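PDB 4HIZ: endosialidase from Enterobacteria phage phi92, which cleaves alpha-2,8 and alpha-2,9 linkages inside polysialic acid chains, probably so that the phage can get through the sialic acid capsule of its bacterial host. Local coordinates for residues G197-T202 against T242-R247; L205-L210 against I236-F241; S373-S378 against N386-P391. All blocks are in the same frame, centred on the assembly; numbering follows the deposited sequence. Where two conformers were deposited one is given.

Interaction 1. Residues G197-T202 against T242-R247; sequences GSTTAT and TVTLAR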
ATOM      1  N   GLY A 197      -9.521  43.646  32.838  1.00 18.97           N
ATOM      2  CA  GLY A 197     -10.137  43.039  34.006  1.00 19.38           C
ATOM      3  C   GLY A 197     -11.031  41.846  33.676  1.00 20.91           C
ATOM      4  O   GLY A 197     -11.450  41.102  34.581  1.00 23.49           O
ATOM      5  N   SER A 198     -11.363  41.674  32.400  1.00 19.87           N
ATOM      6  CA  SER A 198     -12.259  40.590  31.983  1.00 19.33           C
ATOM      7  C   SER A 198     -11.519  39.333  31.555  1.00 19.40           C
ATOM      8  O   SER A 198     -10.423  39.408  31.002  1.00 21.05           O
ATOM      9  CB  SER A 198     -13.107  41.055  30.801  1.00 20.11           C
ATOM     10  OG  SER A 198     -14.036  40.042  30.415  1.00 21.65           O
ATOM     11  N   THR A 199     -12.139  38.179  31.760  1.00 18.96           N
ATOM     12  CA  THR A 199     -11.627  36.943  31.161  1.00 20.37           C
ATOM     13  C   THR A 199     -12.426  36.544  29.927  1.00 20.69           C
ATOM     14  O   THR A 199     -12.299  35.431  29.452  1.00 22.85           O
ATOM     15  CB  THR A 199     -11.692  35.759  32.134  1.00 23.76           C
ATOM     16  OG1 THR A 199     -13.055  35.560  32.557  1.00 25.61           O
ATOM     17  CG2 THR A 199     -10.793  35.991  33.349  1.00 25.14           C
ATOM     18  N   THR A 200     -13.263  37.432  29.410  1.00 20.54           N
ATOM     19  CA  THR A 200     -14.043  37.102  28.211  1.00 21.54           C
ATOM     20  C   THR A 200     -13.481  37.845  27.016  1.00 19.23           C
ATOM     21  O   THR A 200     -13.393  39.069  27.046  1.00 19.74           O
ATOM     22  CB  THR A 200     -15.493  37.551  28.370  1.00 25.64           C
ATOM     23  OG1 THR A 200     -16.038  36.937  29.533  1.00 26.24           O
ATOM     24  CG2 THR A 200     -16.320  37.159  27.157  1.00 28.52           C
ATOM     25  N   ALA A 201     -13.112  37.125  25.963  1.00 17.56           N
ATOM     26  CA  ALA A 201     -12.720  37.785  24.717  1.00 15.97           C
ATOM     27  C   ALA A 201     -13.875  37.617  23.742  1.00 15.80           C
ATOM     28  O   ALA A 201     -14.389  36.515  23.573  1.00 16.27           O
ATOM     29  CB  ALA A 201     -11.421  37.163  24.138  1.00 16.12           C
ATOM     30  N   THR A 202     -14.291  38.704  23.108  1.00 15.83           N
ATOM     31  CA  THR A 202     -15.354  38.638  22.114  1.00 15.84           C
ATOM     32  C   THR A 202     -14.739  38.578  20.732  1.00 15.83           C
ATOM     33  O   THR A 202     -13.859  39.381  20.413  1.00 16.97           O
ATOM     34  CB  THR A 202     -16.264  39.868  22.269  1.00 17.18           C
ATOM     35  OG1 THR A 202     -16.815  39.836  23.587  1.00 17.42           O
ATOM     36  CG2 THR A 202     -17.376  39.845  21.234  1.00 17.20           C
ATOM     37  N   THR A 242     -17.721  34.077  22.006  1.00 15.15           N
ATOM     38  CA  THR A 242     -16.667  34.405  22.967  1.00 15.61           C
ATOM     39  C   THR A 242     -15.831  33.174  23.317  1.00 15.53           C
ATOM     40  O   THR A 242     -16.255  32.023  23.126  1.00 16.04           O
ATOM     41  CB  THR A 242     -17.230  34.962  24.300  1.00 17.13           C
ATOM     42  OG1 THR A 242     -17.942  33.916  24.991  1.00 18.53           O
ATOM     43  CG2 THR A 242     -18.131  36.224  24.055  1.00 17.58           C
ATOM     44  N   VAL A 243     -14.661  33.449  23.873  1.00 15.27           N
ATOM     45  CA  VAL A 243     -13.790  32.429  24.452  1.00 15.93           C
ATOM     46  C   VAL A 243     -13.359  32.948  25.827  1.00 16.88           C
ATOM     47  O   VAL A 243     -13.354  34.180  26.079  1.00 15.98           O
ATOM     48  CB  VAL A 243     -12.551  32.099  23.545  1.00 15.37           C
ATOM     49  CG1 VAL A 243     -13.022  31.544  22.196  1.00 15.26           C
ATOM     50  CG2 VAL A 243     -11.640  33.329  23.318  1.00 15.14           C
ATOM     51  N   THR A 244     -13.012  32.033  26.714  1.00 17.07           N
ATOM     52  CA  THR A 244     -12.555  32.419  28.043  1.00 18.74           C
ATOM     53  C   THR A 244     -11.033  32.371  28.181  1.00 19.57           C
ATOM     54  O   THR A 244     -10.412  31.367  27.847  1.00 20.69           O
ATOM     55  CB  THR A 244     -13.167  31.492  29.090  1.00 20.13           C
ATOM     56  OG1 THR A 244     -14.588  31.555  28.984  1.00 21.53           O
ATOM     57  CG2 THR A 244     -12.773  31.920  30.509  1.00 20.71           C
ATOM     58  N   LEU A 245     -10.448  33.459  28.688  1.00 19.21           N
ATOM     59  CA  LEU A 245      -9.012  33.600  28.876  1.00 19.83           C
ATOM     60  C   LEU A 245      -8.558  32.902  30.141  1.00 22.12           C
ATOM     61  O   LEU A 245      -9.304  32.824  31.110  1.00 23.02           O
ATOM     62  CB  LEU A 245      -8.654  35.089  28.992  1.00 19.95           C
ATOM     63  CG  LEU A 245      -9.105  36.008  27.855  1.00 22.95           C
ATOM     64  CD1 LEU A 245      -8.616  37.442  28.102  1.00 25.03           C
ATOM     65  CD2 LEU A 245      -8.585  35.503  26.517  1.00 23.07           C
ATOM     66  N   ALA A 246      -7.314  32.433  30.141  1.00 24.31           N
ATOM     67  CA  ALA A 246      -6.739  31.767  31.302  1.00 26.47           C
ATOM     68  C   ALA A 246      -6.543  32.752  32.454  1.00 26.94           C
ATOM     69  O   ALA A 246      -6.573  32.368  33.621  1.00 28.98           O
ATOM     70  CB  ALA A 246      -5.420  31.096  30.928  1.00 27.52           C
ATOM     71  N   ARG A 247      -6.328  34.022  32.133  1.00 26.30           N
ATOM     72  CA  ARG A 247      -6.297  35.045  33.173  1.00 28.90           C
ATOM     73  C   ARG A 247      -6.840  36.374  32.662  1.00 25.26           C
ATOM     74  O   ARG A 247      -6.864  36.611  31.458  1.00 24.80           O
ATOM     75  CB  ARG A 247      -4.897  35.200  33.763  1.00 36.94           C
ATOM     76  CG  ARG A 247      -3.824  35.465  32.775  1.00 48.91           C
ATOM     77  CD  ARG A 247      -2.455  35.398  33.465  1.00 66.32           C
ATOM     78  NE  ARG A 247      -1.399  36.024  32.678  1.00 83.17           N
ATOM     79  CZ  ARG A 247      -0.994  37.281  32.838  1.00 93.21           C
ATOM     80  NH1 ARG A 247      -1.557  38.052  33.760  1.00 88.48           N
ATOM     81  NH2 ARG A 247      -0.023  37.768  32.076  1.00102.58           N
TER

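Interaction 2. Residues L205-L210 against I236-F241; sequences LKKHGL and INKDTF. With EDO (1,2-ethanediol), chain K.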
ATOM      1  N   LEU A 205     -16.596  36.902  13.845  1.00 16.47           N
ATOM      2  CA  LEU A 205     -16.214  36.051  12.732  1.00 16.61           C
ATOM      3  C   LEU A 205     -17.516  35.706  12.002  1.00 17.41           C
ATOM      4  O   LEU A 205     -18.371  34.992  12.535  1.00 17.87           O
ATOM      5  CB  LEU A 205     -15.525  34.798  13.284  1.00 18.53           C
ATOM      6  CG  LEU A 205     -14.843  33.872  12.303  1.00 22.87           C
ATOM      7  CD1 LEU A 205     -13.574  34.549  11.768  1.00 25.32           C
ATOM      8  CD2 LEU A 205     -14.484  32.562  13.007  1.00 22.84           C
ATOM      9  N   LYS A 206     -17.678  36.219  10.785  1.00 18.83           N
ATOM     10  CA  LYS A 206     -18.979  36.135  10.117  0.50 19.82           C
ATOM     11  C   LYS A 206     -19.416  34.701   9.838  1.00 17.99           C
ATOM     12  O   LYS A 206     -18.639  33.889   9.375  1.00 17.16           O
ATOM     13  CB  LYS A 206     -19.002  36.982   8.842  0.50 24.32           C
ATOM     14  CG  LYS A 206     -18.959  38.498   9.129  0.50 28.98           C
ATOM     15  CD  LYS A 206     -19.426  39.320   7.928  0.50 34.50           C
ATOM     16  CE  LYS A 206     -19.190  40.816   8.119  0.50 39.56           C
ATOM     17  NZ  LYS A 206     -20.118  41.448   9.106  0.50 42.95           N
ATOM     18  N   LYS A 207     -20.665  34.407  10.183  1.00 18.16           N
ATOM     19  CA  LYS A 207     -21.294  33.113   9.920  0.50 17.84           C
ATOM     20  C   LYS A 207     -20.420  31.956  10.399  1.00 17.70           C
ATOM     21  O   LYS A 207     -20.154  30.997   9.685  1.00 19.08           O
ATOM     22  CB  LYS A 207     -21.669  32.983   8.437  0.50 18.89           C
ATOM     23  CG  LYS A 207     -22.550  34.128   7.925  0.50 20.30           C
ATOM     24  CD  LYS A 207     -23.682  34.480   8.918  0.50 22.62           C
ATOM     25  CE  LYS A 207     -24.479  35.705   8.472  0.50 23.03           C
ATOM     26  NZ  LYS A 207     -23.734  36.998   8.637  0.50 21.63           N
ATOM     27  N   HIS A 208     -19.984  32.047  11.647  1.00 16.17           N
ATOM     28  CA  HIS A 208     -19.003  31.083  12.163  1.00 15.29           C
ATOM     29  C   HIS A 208     -19.555  29.654  12.326  1.00 14.75           C
ATOM     30  O   HIS A 208     -18.797  28.670  12.254  1.00 15.73           O
ATOM     31  CB  HIS A 208     -18.392  31.611  13.475  1.00 15.49           C
ATOM     32  CG  HIS A 208     -19.411  31.964  14.512  1.00 14.58           C
ATOM     33  ND1 HIS A 208     -20.059  31.006  15.269  1.00 13.96           N
ATOM     34  CD2 HIS A 208     -19.903  33.167  14.917  1.00 15.78           C
ATOM     35  CE1 HIS A 208     -20.906  31.607  16.096  1.00 15.11           C
ATOM     36  NE2 HIS A 208     -20.831  32.913  15.896  1.00 15.78           N
ATOM     37  N   GLY A 209     -20.859  29.529  12.564  1.00 13.88           N
ATOM     38  CA  GLY A 209     -21.480  28.223  12.709  1.00 14.98           C
ATOM     39  C   GLY A 209     -21.080  27.479  13.963  1.00 15.68           C
ATOM     40  O   GLY A 209     -21.356  26.295  14.086  1.00 17.59           O
ATOM     41  N   LEU A 210     -20.429  28.154  14.906  1.00 13.82           N
ATOM     42  CA  LEU A 210     -19.963  27.479  16.121  1.00 13.34           C
ATOM     43  C   LEU A 210     -21.054  27.403  17.209  1.00 13.57           C
ATOM     44  O   LEU A 210     -21.967  28.232  17.251  1.00 14.68           O
ATOM     45  CB  LEU A 210     -18.727  28.190  16.697  1.00 13.12           C
ATOM     46  CG  LEU A 210     -17.585  28.393  15.702  1.00 15.65           C
ATOM     47  CD1 LEU A 210     -16.528  29.381  16.245  1.00 14.77           C
ATOM     48  CD2 LEU A 210     -16.956  27.056  15.409  1.00 17.68           C
ATOM     49  N   ILE A 236     -22.955  34.787  20.772  1.00 18.42           N
ATOM     50  CA  ILE A 236     -23.728  36.010  20.916  1.00 19.74           C
ATOM     51  C   ILE A 236     -24.694  36.216  19.760  1.00 20.54           C
ATOM     52  O   ILE A 236     -25.857  36.582  19.981  1.00 21.96           O
ATOM     53  CB  ILE A 236     -22.785  37.183  21.057  1.00 21.95           C
ATOM     54  CG1 ILE A 236     -22.006  37.038  22.364  1.00 24.68           C
ATOM     55  CG2 ILE A 236     -23.551  38.512  21.060  1.00 22.46           C
ATOM     56  CD1 ILE A 236     -20.904  38.080  22.515  1.00 25.94           C
ATOM     57  N   ASN A 237     -24.233  35.967  18.533  1.00 19.40           N
ATOM     58  CA  ASN A 237     -25.125  36.075  17.383  1.00 19.97           C
ATOM     59  C   ASN A 237     -24.489  35.329  16.213  1.00 20.02           C
ATOM     60  O   ASN A 237     -23.451  34.670  16.416  1.00 18.86           O
ATOM     61  CB  ASN A 237     -25.512  37.558  17.090  1.00 21.33           C
ATOM     62  CG  ASN A 237     -24.317  38.434  16.728  1.00 24.47           C
ATOM     63  OD1 ASN A 237     -23.340  37.983  16.122  1.00 23.62           O
ATOM     64  ND2 ASN A 237     -24.397  39.706  17.099  1.00 27.31           N
ATOM     65  N   LYS A 238     -25.087  35.414  15.022  1.00 20.90           N
ATOM     66  CA  LYS A 238     -24.555  34.676  13.858  1.00 21.73           C
ATOM     67  C   LYS A 238     -23.098  34.994  13.571  1.00 18.93           C
ATOM     68  O   LYS A 238     -22.416  34.171  12.964  1.00 19.43           O
ATOM     69  CB  LYS A 238     -25.352  34.964  12.588  1.00 27.24           C
ATOM     70  CG  LYS A 238     -26.831  34.619  12.660  1.00 35.17           C
ATOM     71  CD  LYS A 238     -27.564  35.053  11.390  1.00 43.77           C
ATOM     72  CE  LYS A 238     -29.055  34.683  11.444  1.00 50.40           C
ATOM     73  NZ  LYS A 238     -29.799  35.178  10.245  1.00 53.54           N
ATOM     74  N   ASP A 239     -22.636  36.189  13.970  1.00 17.92           N
ATOM     75  CA  ASP A 239     -21.290  36.622  13.599  1.00 19.11           C
ATOM     76  C   ASP A 239     -20.345  36.817  14.771  1.00 18.20           C
ATOM     77  O   ASP A 239     -19.235  37.336  14.575  1.00 19.09           O
ATOM     78  CB  ASP A 239     -21.315  37.942  12.807  1.00 21.59           C
ATOM     79  CG  ASP A 239     -22.160  37.870  11.558  1.00 23.75           C
ATOM     80  OD1 ASP A 239     -22.155  36.840  10.867  1.00 23.05           O
ATOM     81  OD2 ASP A 239     -22.845  38.871  11.268  1.00 26.21           O
ATOM     82  N   THR A 240     -20.746  36.419  15.966  1.00 16.94           N
ATOM     83  CA  THR A 240     -19.982  36.759  17.168  1.00 16.55           C
ATOM     84  C   THR A 240     -20.035  35.646  18.210  1.00 16.17           C
ATOM     85  O   THR A 240     -21.121  35.101  18.519  1.00 17.20           O
ATOM     86  CB  THR A 240     -20.610  38.011  17.838  1.00 17.42           C
ATOM     87  OG1 THR A 240     -20.960  38.964  16.828  1.00 18.53           O
ATOM     88  CG2 THR A 240     -19.636  38.635  18.829  1.00 17.37           C
ATOM     89  N   PHE A 241     -18.884  35.328  18.789  1.00 15.40           N
ATOM     90  CA  PHE A 241     -18.855  34.372  19.889  1.00 15.03           C
ATOM     91  C   PHE A 241     -17.833  34.810  20.909  1.00 15.81           C
ATOM     92  O   PHE A 241     -17.137  35.796  20.698  1.00 15.92           O
ATOM     93  CB  PHE A 241     -18.572  32.929  19.392  1.00 14.00           C
ATOM     94  CG  PHE A 241     -17.204  32.736  18.752  1.00 14.11           C
ATOM     95  CD1 PHE A 241     -16.997  33.075  17.417  1.00 14.05           C
ATOM     96  CD2 PHE A 241     -16.138  32.211  19.489  1.00 14.24           C
ATOM     97  CE1 PHE A 241     -15.741  32.893  16.804  1.00 15.32           C
ATOM     98  CE2 PHE A 241     -14.862  32.015  18.888  1.00 16.02           C
ATOM     99  CZ  PHE A 241     -14.660  32.364  17.557  1.00 15.82           C
TER
HETATM  100  C1  EDO K 805     -25.023  30.603  14.023  1.00 22.65           C
HETATM  101  O1  EDO K 805     -25.784  31.619  13.354  1.00 23.96           O
HETATM  102  C2  EDO K 805     -23.592  31.067  14.262  1.00 20.81           C
HETATM  103  O2  EDO K 805     -22.924  31.469  13.046  1.00 18.98           O
HETATM  104  O   HOH W   1     -22.770  39.666   8.539  1.00 49.72           O
HETATM  105  O   HOH W   2     -21.398  41.307  11.933  1.00 52.73           O

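Interaction 3. Residues S373-S378 against N386-P391; sequences STLAMS and NYLRFP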
ATOM      1  N   SER A 373     -40.061   5.476 -10.924  1.00 12.34           N
ATOM      2  CA  SER A 373     -39.540   6.795 -10.524  1.00 11.62           C
ATOM      3  C   SER A 373     -40.311   7.970 -11.108  1.00 11.71           C
ATOM      4  O   SER A 373     -40.750   7.951 -12.281  1.00 11.74           O
ATOM      5  CB  SER A 373     -38.094   6.934 -11.014  1.00 12.62           C
ATOM      6  OG  SER A 373     -37.279   6.006 -10.328  1.00 12.84           O
ATOM      7  N   THR A 374     -40.373   9.032 -10.301  1.00 12.13           N
ATOM      8  CA  THR A 374     -41.065  10.274 -10.642  1.00 12.58           C
ATOM      9  C   THR A 374     -40.109  11.414 -10.360  1.00 12.12           C
ATOM     10  O   THR A 374     -39.331  11.350  -9.404  1.00 12.69           O
ATOM     11  CB  THR A 374     -42.283  10.444  -9.704  1.00 13.47           C
ATOM     12  OG1 THR A 374     -43.160   9.330  -9.882  1.00 13.58           O
ATOM     13  CG2 THR A 374     -43.082  11.718  -9.991  1.00 15.09           C
ATOM     14  N   LEU A 375     -40.163  12.436 -11.204  1.00 12.57           N
ATOM     15  CA  LEU A 375     -39.501  13.712 -10.964  1.00 13.31           C
ATOM     16  C   LEU A 375     -40.556  14.710 -10.505  1.00 13.72           C
ATOM     17  O   LEU A 375     -41.646  14.778 -11.077  1.00 15.22           O
ATOM     18  CB  LEU A 375     -38.821  14.219 -12.251  1.00 14.09           C
ATOM     19  CG  LEU A 375     -38.239  15.644 -12.258  1.00 15.43           C
ATOM     20  CD1 LEU A 375     -37.085  15.808 -11.243  1.00 14.71           C
ATOM     21  CD2 LEU A 375     -37.754  16.018 -13.673  1.00 16.79           C
ATOM     22  N   ALA A 376     -40.257  15.477  -9.469  1.00 13.18           N
ATOM     23  CA  ALA A 376     -41.251  16.435  -8.963  1.00 13.60           C
ATOM     24  C   ALA A 376     -40.550  17.747  -8.614  1.00 14.55           C
ATOM     25  O   ALA A 376     -39.335  17.759  -8.370  1.00 15.30           O
ATOM     26  CB  ALA A 376     -41.954  15.845  -7.758  1.00 15.68           C
ATOM     27  N   MET A 377     -41.304  18.857  -8.599  1.00 14.39           N
ATOM     28  CA  MET A 377     -40.744  20.114  -8.137  1.00 15.72           C
ATOM     29  C   MET A 377     -41.776  20.848  -7.298  1.00 15.31           C
ATOM     30  O   MET A 377     -42.975  20.709  -7.538  1.00 15.85           O
ATOM     31  CB  MET A 377     -40.296  20.966  -9.326  1.00 18.42           C
ATOM     32  CG  MET A 377     -41.427  21.348 -10.242  1.00 21.15           C
ATOM     33  SD  MET A 377     -42.083  22.999  -9.863  1.00 28.25           S
ATOM     34  CE  MET A 377     -41.060  23.813 -11.057  1.00 31.39           C
ATOM     35  N   SER A 378     -41.311  21.623  -6.319  1.00 14.60           N
ATOM     36  CA  SER A 378     -42.220  22.373  -5.458  1.00 14.59           C
ATOM     37  C   SER A 378     -41.686  23.773  -5.359  1.00 15.47           C
ATOM     38  O   SER A 378     -40.503  23.968  -5.091  1.00 15.39           O
ATOM     39  CB  SER A 378     -42.275  21.758  -4.061  1.00 14.77           C
ATOM     40  OG  SER A 378     -43.014  22.594  -3.167  1.00 14.98           O
ATOM     41  N   ASN A 386     -45.507  19.577  -8.372  1.00 16.08           N
ATOM     42  CA  ASN A 386     -45.840  19.242  -9.755  1.00 16.13           C
ATOM     43  C   ASN A 386     -45.031  17.986 -10.116  1.00 15.48           C
ATOM     44  O   ASN A 386     -43.828  17.929  -9.825  1.00 16.34           O
ATOM     45  CB  ASN A 386     -45.391  20.389 -10.655  1.00 18.68           C
ATOM     46  CG  ASN A 386     -46.183  21.656 -10.376  1.00 24.14           C
ATOM     47  OD1 ASN A 386     -45.637  22.689  -9.974  1.00 30.01           O
ATOM     48  ND2 ASN A 386     -47.482  21.563 -10.560  1.00 23.73           N
ATOM     49  N   TYR A 387     -45.678  16.993 -10.736  1.00 15.12           N
ATOM     50  CA  TYR A 387     -45.089  15.667 -10.933  1.00 15.28           C
ATOM     51  C   TYR A 387     -44.921  15.315 -12.393  1.00 15.54           C
ATOM     52  O   TYR A 387     -45.785  15.666 -13.233  1.00 17.00           O
ATOM     53  CB  TYR A 387     -46.038  14.607 -10.351  1.00 15.95           C
ATOM     54  CG  TYR A 387     -46.368  14.815  -8.899  1.00 17.83           C
ATOM     55  CD1 TYR A 387     -45.474  14.425  -7.908  1.00 17.88           C
ATOM     56  CD2 TYR A 387     -47.577  15.406  -8.518  1.00 18.63           C
ATOM     57  CE1 TYR A 387     -45.772  14.605  -6.551  1.00 17.85           C
ATOM     58  CE2 TYR A 387     -47.890  15.594  -7.175  1.00 19.32           C
ATOM     59  CZ  TYR A 387     -46.983  15.188  -6.194  1.00 18.96           C
ATOM     60  OH  TYR A 387     -47.304  15.376  -4.861  1.00 20.24           O
ATOM     61  N   LEU A 388     -43.850  14.563 -12.672  1.00 14.94           N
ATOM     62  CA  LEU A 388     -43.630  13.972 -13.983  1.00 14.94           C
ATOM     63  C   LEU A 388     -43.166  12.524 -13.779  1.00 14.64           C
ATOM     64  O   LEU A 388     -42.049  12.293 -13.297  1.00 15.65           O
ATOM     65  CB  LEU A 388     -42.531  14.742 -14.733  1.00 15.57           C
ATOM     66  CG  LEU A 388     -42.860  16.154 -15.243  1.00 17.06           C
ATOM     67  CD1 LEU A 388     -41.587  16.859 -15.710  1.00 17.90           C
ATOM     68  CD2 LEU A 388     -43.863  16.072 -16.394  1.00 18.07           C
ATOM     69  N   ARG A 389     -44.000  11.558 -14.137  1.00 14.53           N
ATOM     70  CA  ARG A 389     -43.590  10.162 -14.027  1.00 14.33           C
ATOM     71  C   ARG A 389     -42.606   9.826 -15.145  1.00 14.84           C
ATOM     72  O   ARG A 389     -42.855  10.146 -16.311  1.00 15.68           O
ATOM     73  CB  ARG A 389     -44.834   9.269 -14.162  1.00 14.07           C
ATOM     74  CG  ARG A 389     -44.538   7.773 -14.020  1.00 14.97           C
ATOM     75  CD  ARG A 389     -44.478   7.362 -12.566  1.00 14.71           C
ATOM     76  NE  ARG A 389     -45.798   7.434 -11.917  1.00 15.60           N
ATOM     77  CZ  ARG A 389     -46.026   7.014 -10.681  1.00 15.44           C
ATOM     78  NH1 ARG A 389     -45.036   6.525  -9.931  1.00 14.91           N
ATOM     79  NH2 ARG A 389     -47.263   7.076 -10.174  1.00 14.27           N
ATOM     80  N   PHE A 390     -41.488   9.182 -14.824  1.00 14.13           N
ATOM     81  CA  PHE A 390     -40.682   8.620 -15.913  1.00 13.26           C
ATOM     82  C   PHE A 390     -41.437   7.461 -16.544  1.00 14.23           C
ATOM     83  O   PHE A 390     -42.056   6.675 -15.838  1.00 14.25           O
ATOM     84  CB  PHE A 390     -39.314   8.122 -15.425  1.00 13.49           C
ATOM     85  CG  PHE A 390     -38.334   9.219 -15.101  1.00 12.97           C
ATOM     86  CD1 PHE A 390     -38.293   9.767 -13.819  1.00 13.98           C
ATOM     87  CD2 PHE A 390     -37.430   9.668 -16.074  1.00 13.35           C
ATOM     88  CE1 PHE A 390     -37.393  10.770 -13.500  1.00 14.05           C
ATOM     89  CE2 PHE A 390     -36.491  10.689 -15.760  1.00 13.66           C
ATOM     90  CZ  PHE A 390     -36.470  11.213 -14.467  1.00 14.24           C
ATOM     91  N   PRO A 391     -41.407   7.357 -17.880  1.00 14.43           N
ATOM     92  CA  PRO A 391     -42.105   6.228 -18.505  1.00 15.14           C
ATOM     93  C   PRO A 391     -41.346   4.915 -18.214  1.00 14.20           C
ATOM     94  O   PRO A 391     -40.163   4.925 -17.818  1.00 14.95           O
ATOM     95  CB  PRO A 391     -42.031   6.559 -20.009  1.00 15.64           C
ATOM     96  CG  PRO A 391     -40.800   7.390 -20.142  1.00 16.21           C
ATOM     97  CD  PRO A 391     -40.763   8.233 -18.872  1.00 15.72           C
TER
HETATM   98  O   HOH W   3     -40.851   5.322 -13.822  1.00 14.31           O

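Interaction 1. Residues G197-T202 against T242-R247
An antiparallel strand pair is formed here by Thr200 to Thr202 and Thr242 to Thr244, in a sheet at the periphery of the catalytic beta-propeller domain, about 37 Å (centre to centre) from the middle of the chain. The short axes run at 154° to each other. Ala201 and Val243 make the hydrogen-bonded pair: Ala201 N reaches Val243 O at 3.0 Å, nearly straight at the hydrogen (172°), and Val243 N returns a bond to Ala201 O. Past the strand end the ladder gains one more rung, from Leu245 N to Thr199 O at 2.8 Å. Just before it, Ser198 OG accepts from Thr200 N at 2.9 Å, an ST turn. On one face, Ala201 CB touches Val243 CG2 (3.9 Å) and Leu245 CD2 (4.1 Å), an apolar patch continued by Ile194 and Val226. The other carries threonines. Thr242 turns OG1 between its backbone N and carbonyl carbon (chi1 68°), which leaves CG2 facing the partner strand, while OG1 bonds to Ser234 OG on the next strand. The Arg247 side chain comes within about 6 Å of a bound sialic acid. Within the threonine face, Thr242 CG2 meets Thr200 CG2 at 3.7 Å.

Interaction 2. Residues L205-L210 against I236-F241
The imidazole of His208 lies between a bound 1,2-ethanediol on one face and Phe241 on the other, against a type I beta turn (Asn237 to Thr240) and its classic beta bulge, where Ile236 and Asn237 both face Thr240. The diol, probably from the crystallisation liquor, places O2 over the ring centre; this atom accepts from Gly209 N and donates to Lys238 O. On the opposite face Phe241 presents its edge in a T-shaped pair, centroids 5.2 Å apart and planes at 64°. At the imidazole edge, in plane, lie Leu205 O, Leu210 N and the turn backbone at Asp239 C and Thr240 N. Leu210 CD1 covers a face of Phe241 by CH-pi contact (3.7 Å to the centroid); Leu205 CB sits at that ring's edge. Both imidazole nitrogens are engaged: ND1 accepts from Leu210 N, and NE2 donates to Asn237 O at 3.2 Å, 26° out of plane. A weak second bond runs from NE2 to Thr240 O.

Asn237 starts an Asx turn that reinforces the beta turn, OD1 accepting from Asp239 N; Thr240 OG1 donates to the same oxygen from the opposite face of the amide plane. Leu205 N bonds Asp239 O at 2.8 Å. In one of two conformers Lys207, bent at chi2 (-44°), brings NZ to the syn lone pair of Asp239 OD1, a 2.7 Å salt bridge; the anti lone pair takes Lys207 N at 2.9 Å.

Interaction 3. Residues S373-S378 against N386-P391
Backbone hydrogen bonds define this contact as a beta hairpin: strands 374-378 and 386-389 run antiparallel at 163°. Leu375 and Leu388 form one hydrogen-bonded pair, Leu388 N to Leu375 O being 2.7 Å, and Met377 and Asn386 form the next, Asn386 N to Met377 O measuring 2.9 Å. Beyond the strand end, Phe390 N adds a bond to Ser373 O.

Apolar contacts fall on both faces. Ala376 CB packs against Tyr387 CD1 at 3.8 Å, and Thr374 CG2 lies at the edge of the same ring. On the other face, with Leu375 and Leu388, Leu375 CB meets Phe390 CE1 at 3.9 Å.

Two contacts are mixed: Ser373 O lies in the plane of the Phe390 ring, 3.4 Å from CD1, and Met377 SD runs beside Asn386 OD1 at 3.6 Å.

Among the polar side chains, Arg389 bends at chi2 (83°) and chi3, curling its guanidinium beside Thr374; its NH1 bonds Gly372 O and its NH2 bonds Glu342 O. Tyr387 OH accepts from Ser340 N, and its ring stacks on Tyr343 of helix 341-344.

The hairpin supplies the last two strands of a four-stranded antiparallel sheet, consistent with a propeller blade: 374-378 also pairs with 358-365, 386-389 is outermost within the chain, and Leu375 and Phe390 pack onto Leu408 and Ile410 of strand 407-413.

The chain between the segments of interaction 1 contains interaction 2, and interaction 3 follows later; all belong to the catalytic beta-propeller domain. The first two share strand 240-244 within one eight-stranded sheet. Their centres are 17 Å apart and they touch: Thr202 CG2 lies 3.5 Å from Thr240 CG2. At interaction 1 the sheet approaches bound sialic acid; at interaction 2 the loop 205-210 bonds to Tyr184 and Tyr328. Interaction 3 belongs to a separate four-stranded sheet, its centre 55 Å from that of interaction 1 and 39 Å from that of interaction 2. The separation, with glycan bound at residues 218-228 of the chain enclosed by interaction 1, is consistent with a glycan-binding insertion set apart from the propeller blades.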